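Local coordinates for protein putative hydrolase (PDB 3LLC) that probably acts as an alpha/beta-hydrolase esterase or thioesterase that removes fatty acyl groups from acylated proteins and cleaves acyl-glucuronides, at residues 120-125 against 196-201; 143-148 against 211-216. All coordinates share one frame; numbering follows the deposited sequence.

Interaction 1 (120-125 against 196-201); sequences ALRLIQ and NRVMAG. With EDO (1,2-ethanediol), chain D; EDO (1,2-ethanediol), chain C.
R122, projecting from its helix, meets N196 and V198 of the loop with different parts of its side chain. The bends at chi2 (-74°) and chi3 (-61°) fold the chain back, turning its methylene stem toward V198 while presenting the guanidinium edge to N196. R122 NE donates to N196 OD1 at 3.0 Å in a nearly straight bond that lies in the amide's carbonyl plane and uses a lone pair of OD1. The two side chains cross at about a right angle, with guanidinium and amide planes 35° apart. A water accepts from R122 NH2 and donates to N196 OD1, so this oxygen is gripped twice. Asparagine suits this buried place because its amide works both ways, ND2 donating to S90 OG and D192 O.

On another edge of the guanidinium, R122 NH1 reaches OE1 of Q125 one helical turn later, again 3.0 Å away, although this donor is tilted from the carbonyl plane. Bonds at separate edges fix the rotation of the flat group, and arginine suits the place because it offers several N-H groups as well as an aliphatic stem. An ethanediol, probably from the crystallisation liquor, lies over one face. O2 of a second ethanediol accepts from Q125 NE2 and donates to V198 O.

Beta-branched V198 supplies the apolar half. Its CG1 packs 3.5 Å from R122 CD, while V198 CG2 approaches L121 CD1 more loosely at 4.4 Å. Leucine suits this buried side of the helix, where its side chain also touches L228 of helix 222-230.

The contact thus joins helix 115-128 to the loop that follows helix 187-195. L93 of helix 89-103 packs on R122, W118 NE1 on helix 115-128 hydrogen-bonds to N196 O, and L121 rests against M140 of strand 136-143.

Interaction 2 (143-148 against 211-216); sequences IAPAPD and ILQGMA
A144 and L212 share the hydrogen bond that joins the two backbones. A144 N donates to L212 O over 2.9 Å, the one direct hydrogen bond between the two segments. The same carbonyl receives a CA-H...O contact from I143, its parallel bridge partner, at 3.5 Å from I143 CA to L212 O. The pairing continues the central sheet to the end of strand 136-143, where the chain turns away.

Apolar contacts lie beside this bond. I143 and L212 project to the same face of the sheet and touch loosely, I143 CG1 to L212 CD1 at 4.5 Å. P145 crosses I211 at about a right angle, its ring atom CD resting 3.7 Å from I211 CG2. Proline fits where the chain leaves the strand, since it has no N-H to pair and offers a rigid apolar edge.

The polar group is Q213. Its CG stands opposite the backbone N (chi1 172°), and a bend at chi2 brings Q213 OE1 to within 3.4 Å of A144 CA. NE2 donates to G214 O on a lone pair, in the carbonyl plane, with weak bonds to V220 O and D217 OD2. A water lies 2.8 Å from both Q213 OE1 and P145 O.

Glutamine, neutral and able to donate and accept, thus holds backbone of its own segment beside the probable catalytic residue D217, and is linked to 143-148 by hydrogen bonds at most through that water, at the end of strand 136-143.

Interactions 1 and 2 lie about 15 Å apart between centres and meet through D148, at the far end of 143-148 from the sheet pairing. Its carboxylate receives two probable backbone hydrogen bonds from the loop 196-201: D148 OD1 from V198 N and D148 OD2 from M199 N, each 2.8 Å. P147 adds packing, with its carbonyl O 3.8 Å from M199 CE. The loop that touches helix 115-128 in interaction 1 is thus bound to the segment leaving strand 136-143 in interaction 2. That helix follows the probable nucleophile elbow at S114, while A144 touches H247 and D217, the other members of a likely Ser-His-Asp triad.

Interaction 1 (120-125 against 196-201)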
loop_
_atom_site.group_PDB
_atom_site.type_symbol
_atom_site.label_atom_id
_atom_site.label_comp_id
_atom_site.label_asym_id
_atom_site.label_seq_id
_atom_site.Cartn_x
_atom_site.Cartn_y
_atom_site.Cartn_z
ATOM N N ALA A 120 4.216 -0.910 1.571
ATOM C CA ALA A 120 4.372 -1.778 2.767
ATOM C C ALA A 120 5.748 -2.431 2.837
ATOM O O ALA A 120 6.382 -2.458 3.910
ATOM C CB ALA A 120 3.276 -2.877 2.807
ATOM N N LEU A 121 6.215 -2.953 1.696
ATOM C CA LEU A 121 7.556 -3.604 1.616
ATOM C C LEU A 121 8.692 -2.600 1.873
ATOM O O LEU A 121 9.641 -2.899 2.620
ATOM C CB LEU A 121 7.695 -4.307 0.245
ATOM C CG LEU A 121 6.777 -5.509 0.013
ATOM C CD1 LEU A 121 6.633 -5.925 -1.474
ATOM C CD2 LEU A 121 7.303 -6.664 0.864
ATOM N N ARG A 122 8.599 -1.396 1.292
ATOM C CA ARG A 122 9.573 -0.323 1.590
ATOM C C ARG A 122 9.510 0.104 3.079
ATOM O O ARG A 122 10.549 0.383 3.705
ATOM C CB ARG A 122 9.361 0.919 0.689
ATOM C CG ARG A 122 9.831 0.703 -0.792
ATOM C CD ARG A 122 11.372 0.698 -0.934
ATOM N NE ARG A 122 11.966 1.957 -0.514
ATOM C CZ ARG A 122 12.825 2.118 0.492
ATOM N NH1 ARG A 122 13.274 1.085 1.206
ATOM N NH2 ARG A 122 13.262 3.325 0.771
ATOM N N LEU A 123 8.300 0.173 3.632
ATOM C CA LEU A 123 8.118 0.629 5.030
ATOM C C LEU A 123 8.822 -0.301 5.988
ATOM O O LEU A 123 9.515 0.156 6.903
ATOM C CB LEU A 123 6.614 0.710 5.359
ATOM C CG LEU A 123 6.087 1.286 6.673
ATOM C CD1 LEU A 123 6.695 2.624 6.923
ATOM C CD2 LEU A 123 4.549 1.405 6.590
ATOM N N ILE A 124 8.680 -1.605 5.784
ATOM C CA ILE A 124 9.385 -2.559 6.680
ATOM C C ILE A 124 10.906 -2.414 6.594
ATOM O O ILE A 124 11.606 -2.461 7.625
ATOM C CB ILE A 124 8.861 -4.046 6.494
ATOM C CG1 ILE A 124 9.382 -4.966 7.598
ATOM C CG2 ILE A 124 9.260 -4.673 5.146
ATOM C CD1 ILE A 124 8.636 -4.803 8.872
ATOM N N GLN A 125 11.419 -2.156 5.385
ATOM C CA GLN A 125 12.851 -1.870 5.190
ATOM C C GLN A 125 13.301 -0.624 5.932
ATOM O O GLN A 125 14.359 -0.638 6.576
ATOM C CB GLN A 125 13.239 -1.761 3.678
ATOM C CG GLN A 125 13.034 -3.067 2.912
ATOM C CD GLN A 125 13.356 -2.953 1.413
ATOM O OE1 GLN A 125 13.207 -1.874 0.801
ATOM N NE2 GLN A 125 13.862 -4.044 0.839
ATOM N N ASN A 196 13.094 3.208 -5.591
ATOM C CA ASN A 196 12.399 2.349 -4.632
ATOM C C ASN A 196 12.253 0.862 -5.036
ATOM O O ASN A 196 11.431 0.106 -4.474
ATOM C CB ASN A 196 11.010 2.958 -4.358
ATOM C CG ASN A 196 11.092 4.236 -3.562
ATOM O OD1 ASN A 196 11.215 4.183 -2.331
ATOM N ND2 ASN A 196 11.020 5.416 -4.248
ATOM N N ARG A 197 13.055 0.428 -6.014
ATOM C CA ARG A 197 12.916 -0.918 -6.536
ATOM C C ARG A 197 13.283 -1.915 -5.421
ATOM O O ARG A 197 14.379 -1.816 -4.834
ATOM C CB ARG A 197 13.815 -1.112 -7.762
ATOM C CG ARG A 197 13.511 -2.360 -8.602
ATOM C CD ARG A 197 14.391 -2.410 -9.858
ATOM N NE ARG A 197 13.831 -3.333 -10.850
ATOM C CZ ARG A 197 14.203 -3.403 -12.123
ATOM N NH1 ARG A 197 15.176 -2.639 -12.599
ATOM N NH2 ARG A 197 13.583 -4.267 -12.935
ATOM N N VAL A 198 12.383 -2.837 -5.138
ATOM C CA VAL A 198 12.575 -3.832 -4.040
ATOM C C VAL A 198 12.941 -5.250 -4.476
ATOM O O VAL A 198 13.545 -6.002 -3.674
ATOM C CB VAL A 198 11.364 -3.855 -3.041
ATOM C CG1 VAL A 198 11.195 -2.505 -2.361
ATOM C CG2 VAL A 198 10.031 -4.308 -3.698
HETATM N N MSE A 199 12.621 -5.640 -5.731
HETATM C CA MSE A 199 12.884 -7.001 -6.208
HETATM C C MSE A 199 14.165 -7.173 -7.042
HETATM O O MSE A 199 14.320 -8.182 -7.720
HETATM C CB MSE A 199 11.646 -7.570 -6.946
HETATM C CG MSE A 199 10.396 -7.642 -6.054
HETATM SE SE MSE A 199 8.908 -8.631 -6.910
HETATM C CE MSE A 199 8.672 -7.357 -8.383
ATOM N N ALA A 200 15.087 -6.214 -6.998
ATOM C CA ALA A 200 16.397 -6.418 -7.616
ATOM C C ALA A 200 17.287 -7.314 -6.707
ATOM O O ALA A 200 18.312 -7.810 -7.142
ATOM C CB ALA A 200 17.128 -5.080 -7.967
ATOM N N GLY A 201 16.871 -7.512 -5.453
ATOM C CA GLY A 201 17.515 -8.508 -4.562
ATOM C C GLY A 201 16.512 -9.136 -3.605
ATOM O O GLY A 201 15.330 -9.049 -3.833
HETATM C C1 EDO D . 15.296 0.649 -2.399
HETATM O O1 EDO D . 15.691 1.807 -1.628
HETATM C C2 EDO D . 14.727 -0.437 -1.502
HETATM O O2 EDO D . 15.448 -1.660 -1.641
HETATM C C1 EDO C . 17.180 -5.524 -1.663
HETATM O O1 EDO C . 17.280 -5.513 -3.085
HETATM C C2 EDO C . 15.775 -5.964 -1.323
HETATM O O2 EDO C . 14.922 -4.886 -1.615
HETATM O O HOH W 1 12.455 5.935 -0.502
#

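Interaction 2 (143-148 against 211-216)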
loop_
_atom_site.group_PDB
_atom_site.type_symbol
_atom_site.label_atom_id
_atom_site.label_comp_id
_atom_site.label_asym_id
_atom_site.label_seq_id
_atom_site.Cartn_x
_atom_site.Cartn_y
_atom_site.Cartn_z
ATOM N N ILE A 143 -2.616 -7.458 -0.898
ATOM C CA ILE A 143 -3.747 -7.751 -1.783
ATOM C C ILE A 143 -3.363 -7.239 -3.178
ATOM O O ILE A 143 -3.183 -6.044 -3.348
ATOM C CB ILE A 143 -5.021 -7.047 -1.281
ATOM C CG1 ILE A 143 -5.343 -7.500 0.168
ATOM C CG2 ILE A 143 -6.226 -7.291 -2.248
ATOM C CD1 ILE A 143 -5.662 -6.432 1.088
ATOM N N ALA A 144 -3.216 -8.146 -4.146
ATOM C CA ALA A 144 -2.757 -7.827 -5.512
ATOM C C ALA A 144 -1.585 -6.850 -5.495
ATOM O O ALA A 144 -1.599 -5.822 -6.160
ATOM C CB ALA A 144 -3.954 -7.266 -6.373
ATOM N N PRO A 145 -0.525 -7.169 -4.719
ATOM C CA PRO A 145 0.526 -6.181 -4.547
ATOM C C PRO A 145 1.281 -5.847 -5.836
ATOM O O PRO A 145 1.498 -6.726 -6.673
ATOM C CB PRO A 145 1.472 -6.855 -3.539
ATOM C CG PRO A 145 1.256 -8.313 -3.803
ATOM C CD PRO A 145 -0.224 -8.429 -4.028
ATOM N N ALA A 146 1.730 -4.590 -5.948
ATOM C CA ALA A 146 2.343 -4.089 -7.184
ATOM C C ALA A 146 3.750 -3.523 -6.955
ATOM O O ALA A 146 4.077 -2.407 -7.410
ATOM C CB ALA A 146 1.400 -3.002 -7.844
ATOM N N PRO A 147 4.640 -4.317 -6.315
ATOM C CA PRO A 147 6.037 -3.840 -6.200
ATOM C C PRO A 147 6.659 -3.584 -7.561
ATOM O O PRO A 147 6.431 -4.342 -8.499
ATOM C CB PRO A 147 6.756 -5.027 -5.492
ATOM C CG PRO A 147 5.916 -6.245 -5.844
ATOM C CD PRO A 147 4.475 -5.688 -5.825
ATOM N N ASP A 148 7.493 -2.536 -7.651
ATOM C CA ASP A 148 8.290 -2.236 -8.832
ATOM C C ASP A 148 7.422 -2.131 -10.095
ATOM O O ASP A 148 7.888 -2.444 -11.183
ATOM C CB ASP A 148 9.381 -3.287 -9.048
ATOM C CG ASP A 148 10.251 -3.506 -7.781
ATOM O OD1 ASP A 148 10.152 -2.642 -6.856
ATOM O OD2 ASP A 148 11.018 -4.511 -7.755
ATOM N N ILE A 211 -0.044 -13.205 0.925
ATOM C CA ILE A 211 -0.459 -12.506 -0.327
ATOM C C ILE A 211 -1.765 -13.150 -0.864
ATOM O O ILE A 211 -1.886 -14.383 -0.894
ATOM C CB ILE A 211 0.620 -12.619 -1.422
ATOM C CG1 ILE A 211 1.983 -12.067 -0.949
ATOM C CG2 ILE A 211 0.173 -11.895 -2.763
ATOM C CD1 ILE A 211 3.217 -12.720 -1.668
ATOM N N LEU A 212 -2.728 -12.295 -1.259
ATOM C CA LEU A 212 -3.993 -12.705 -1.898
ATOM C C LEU A 212 -3.959 -12.088 -3.313
ATOM O O LEU A 212 -3.714 -10.876 -3.461
ATOM C CB LEU A 212 -5.196 -12.178 -1.127
ATOM C CG LEU A 212 -5.470 -12.786 0.267
ATOM C CD1 LEU A 212 -6.176 -11.797 1.196
ATOM C CD2 LEU A 212 -6.340 -14.029 0.137
ATOM N N GLN A 213 -4.175 -12.923 -4.340
ATOM C CA GLN A 213 -3.982 -12.513 -5.737
ATOM C C GLN A 213 -4.963 -13.245 -6.662
ATOM O O GLN A 213 -5.112 -14.498 -6.638
ATOM C CB GLN A 213 -2.528 -12.807 -6.156
ATOM C CG GLN A 213 -2.214 -12.613 -7.628
ATOM C CD GLN A 213 -2.126 -11.144 -8.032
ATOM O OE1 GLN A 213 -1.440 -10.327 -7.386
ATOM N NE2 GLN A 213 -2.801 -10.808 -9.134
ATOM N N GLY A 214 -5.638 -12.467 -7.507
ATOM C CA GLY A 214 -6.531 -13.039 -8.499
ATOM C C GLY A 214 -5.807 -13.458 -9.770
ATOM O O GLY A 214 -4.843 -12.796 -10.194
HETATM N N MSE A 215 -6.266 -14.538 -10.396
HETATM C CA MSE A 215 -5.663 -14.997 -11.654
HETATM C C MSE A 215 -6.389 -14.404 -12.898
HETATM O O MSE A 215 -6.017 -14.685 -14.018
HETATM C CB MSE A 215 -5.586 -16.528 -11.712
HETATM C CG MSE A 215 -4.834 -17.165 -10.502
HETATM SE SE MSE A 215 -4.749 -19.053 -10.576
HETATM C CE MSE A 215 -3.410 -19.296 -11.931
ATOM N N ALA A 216 -7.462 -13.656 -12.673
ATOM C CA ALA A 216 -8.129 -12.896 -13.754
ATOM C C ALA A 216 -7.902 -11.375 -13.587
ATOM O O ALA A 216 -8.754 -10.546 -13.929
ATOM C CB ALA A 216 -9.638 -13.241 -13.786
HETATM O O HOH W 2 1.161 -9.462 -7.055
#